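PDB 5J7O: major capsid protein from Faustovirus, which forms the double jelly-roll trimers that probably tile the capsid shell of this large double-stranded DNA virus. Local coordinates for residues B[204-209]-B[298-303]. Residues are numbered along the deposited sequence; the frame is centred on the assembly and turned at random.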
loop_
_atom_site.group_PDB
_atom_site.type_symbol
_atom_site.label_atom_id
_atom_site.label_comp_id
_atom_site.label_asym_id
_atom_site.label_seq_id
_atom_site.Cartn_x
_atom_site.Cartn_y
_atom_site.Cartn_z
ATOM N N LEU B 204 -20.700 3.623 -15.007
ATOM C CA LEU B 204 -19.763 4.730 -15.163
ATOM C C LEU B 204 -19.651 5.540 -13.879
ATOM O O LEU B 204 -18.549 5.935 -13.481
ATOM C CB LEU B 204 -20.196 5.616 -16.329
ATOM C CG LEU B 204 -20.164 4.913 -17.684
ATOM C CD1 LEU B 204 -20.630 5.838 -18.788
ATOM C CD2 LEU B 204 -18.762 4.415 -17.961
ATOM N N ALA B 205 -20.778 5.800 -13.216
ATOM C CA ALA B 205 -20.720 6.463 -11.919
ATOM C C ALA B 205 -20.077 5.562 -10.874
ATOM O O ALA B 205 -19.363 6.041 -9.986
ATOM C CB ALA B 205 -22.120 6.885 -11.477
ATOM N N ALA B 206 -20.307 4.251 -10.975
ATOM C CA ALA B 206 -19.730 3.320 -10.011
ATOM C C ALA B 206 -18.209 3.286 -10.113
ATOM O O ALA B 206 -17.516 3.204 -9.092
ATOM C CB ALA B 206 -20.314 1.922 -10.213
ATOM N N ILE B 207 -17.668 3.348 -11.332
ATOM C CA ILE B 207 -16.215 3.337 -11.463
ATOM C C ILE B 207 -15.625 4.693 -11.093
ATOM O O ILE B 207 -14.473 4.767 -10.655
ATOM C CB ILE B 207 -15.785 2.903 -12.876
ATOM C CG1 ILE B 207 -16.193 3.940 -13.923
ATOM C CG2 ILE B 207 -16.374 1.548 -13.210
ATOM C CD1 ILE B 207 -15.634 3.664 -15.302
ATOM N N MET B 208 -16.387 5.778 -11.254
ATOM C CA MET B 208 -15.924 7.070 -10.756
ATOM C C MET B 208 -15.815 7.057 -9.238
ATOM O O MET B 208 -14.856 7.595 -8.670
ATOM C CB MET B 208 -16.862 8.186 -11.217
ATOM C CG MET B 208 -16.831 8.455 -12.711
ATOM S SD MET B 208 -15.191 8.891 -13.315
ATOM C CE MET B 208 -15.568 9.356 -15.004
ATOM N N TYR B 209 -16.788 6.441 -8.563
ATOM C CA TYR B 209 -16.708 6.283 -7.115
ATOM C C TYR B 209 -15.550 5.373 -6.728
ATOM O O TYR B 209 -14.845 5.638 -5.746
ATOM C CB TYR B 209 -18.029 5.731 -6.577
ATOM C CG TYR B 209 -18.099 5.630 -5.069
ATOM C CD1 TYR B 209 -17.554 4.542 -4.397
ATOM C CD2 TYR B 209 -18.722 6.617 -4.317
ATOM C CE1 TYR B 209 -17.617 4.446 -3.022
ATOM C CE2 TYR B 209 -18.793 6.528 -2.939
ATOM C CZ TYR B 209 -18.238 5.441 -2.298
ATOM O OH TYR B 209 -18.305 5.346 -0.928
ATOM N N PRO B 298 -22.979 -2.257 -2.780
ATOM C CA PRO B 298 -23.708 -1.149 -2.157
ATOM C C PRO B 298 -24.355 -0.258 -3.203
ATOM O O PRO B 298 -23.828 -0.063 -4.302
ATOM C CB PRO B 298 -22.618 -0.391 -1.385
ATOM C CG PRO B 298 -21.426 -1.320 -1.353
ATOM C CD PRO B 298 -21.525 -2.129 -2.601
ATOM N N LEU B 299 -25.514 0.290 -2.847
ATOM C CA LEU B 299 -26.235 1.214 -3.716
ATOM C C LEU B 299 -25.824 2.635 -3.346
ATOM O O LEU B 299 -26.117 3.108 -2.243
ATOM C CB LEU B 299 -27.742 1.010 -3.593
ATOM C CG LEU B 299 -28.222 -0.409 -3.918
ATOM C CD1 LEU B 299 -29.736 -0.455 -4.045
ATOM C CD2 LEU B 299 -27.557 -0.942 -5.182
ATOM N N LEU B 300 -25.147 3.312 -4.271
ATOM C CA LEU B 300 -24.427 4.550 -3.972
ATOM C C LEU B 300 -25.339 5.775 -4.102
ATOM O O LEU B 300 -25.063 6.714 -4.847
ATOM C CB LEU B 300 -23.213 4.672 -4.886
ATOM C CG LEU B 300 -22.378 3.404 -5.078
ATOM C CD1 LEU B 300 -21.613 3.463 -6.391
ATOM C CD2 LEU B 300 -21.422 3.204 -3.912
ATOM N N PHE B 301 -26.432 5.760 -3.346
ATOM C CA PHE B 301 -27.328 6.905 -3.292
ATOM C C PHE B 301 -26.971 7.810 -2.112
ATOM O O PHE B 301 -26.192 7.448 -1.228
ATOM C CB PHE B 301 -28.784 6.451 -3.197
ATOM C CG PHE B 301 -29.299 5.788 -4.446
ATOM C CD1 PHE B 301 -29.411 6.499 -5.629
ATOM C CD2 PHE B 301 -29.693 4.460 -4.428
ATOM C CE1 PHE B 301 -29.891 5.894 -6.775
ATOM C CE2 PHE B 301 -30.175 3.850 -5.571
ATOM C CZ PHE B 301 -30.274 4.568 -6.746
ATOM N N TRP B 302 -27.562 9.008 -2.109
ATOM C CA TRP B 302 -27.211 10.000 -1.096
ATOM C C TRP B 302 -27.695 9.577 0.286
ATOM O O TRP B 302 -27.036 9.863 1.291
ATOM C CB TRP B 302 -27.786 11.370 -1.474
ATOM C CG TRP B 302 -29.214 11.533 -1.066
ATOM C CD1 TRP B 302 -29.675 12.078 0.096
ATOM C CD2 TRP B 302 -30.370 11.116 -1.799
ATOM N NE1 TRP B 302 -31.047 12.032 0.131
ATOM C CE2 TRP B 302 -31.499 11.446 -1.023
ATOM C CE3 TRP B 302 -30.562 10.499 -3.039
ATOM C CZ2 TRP B 302 -32.796 11.181 -1.444
ATOM C CZ3 TRP B 302 -31.851 10.237 -3.456
ATOM C CH2 TRP B 302 -32.952 10.577 -2.660
ATOM N N PHE B 303 -28.820 8.860 0.358
ATOM C CA PHE B 303 -29.452 8.578 1.642
ATOM C C PHE B 303 -28.738 7.444 2.364
ATOM O O PHE B 303 -29.301 6.821 3.268
ATOM C CB PHE B 303 -30.940 8.255 1.462
ATOM C CG PHE B 303 -31.218 7.182 0.453
ATOM C CD1 PHE B 303 -31.117 5.839 0.791
ATOM C CD2 PHE B 303 -31.604 7.515 -0.832
ATOM C CE1 PHE B 303 -31.388 4.853 -0.143
ATOM C CE2 PHE B 303 -31.882 6.535 -1.767
ATOM C CZ PHE B 303 -31.770 5.201 -1.423
#
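L300 lays its CD2 methyl over one face of the Y209 ring, with CD2 4.0 Å from the ring centroid and 6° off the ring normal. This is a CH-pi contact centred on the ring; CD1 and CE1 of Y209 are the ring atoms nearest to it, each 4.1 Å from CD2 of L300. The other methyl turns to the helix itself, where CD1 of L300 sits 4.1 Å from CA of A206 and 4.3 Å from its CB. A206 and Y209 are one helical turn apart, and the forked leucine end fits against both. With CG anti to the backbone N (chi1 -175°), the ring of Y209 lies under the L300 methyl. L300 is the centre of an inverse gamma turn in the loop that joins jelly-roll strand 293-298 to helix 203-212 by this contact, and its backbone N and O are hydrogen-bonded to the hydroxyls of Y201 and Y421. The Y209 ring also meets those of H213 and W222, while W551 of a second subunit packs on Y209 and P298, near the trimer interface. Across the two segments the attraction is probably mostly dispersion, with a modest CH-pi share, and depends on the fit of two methyls.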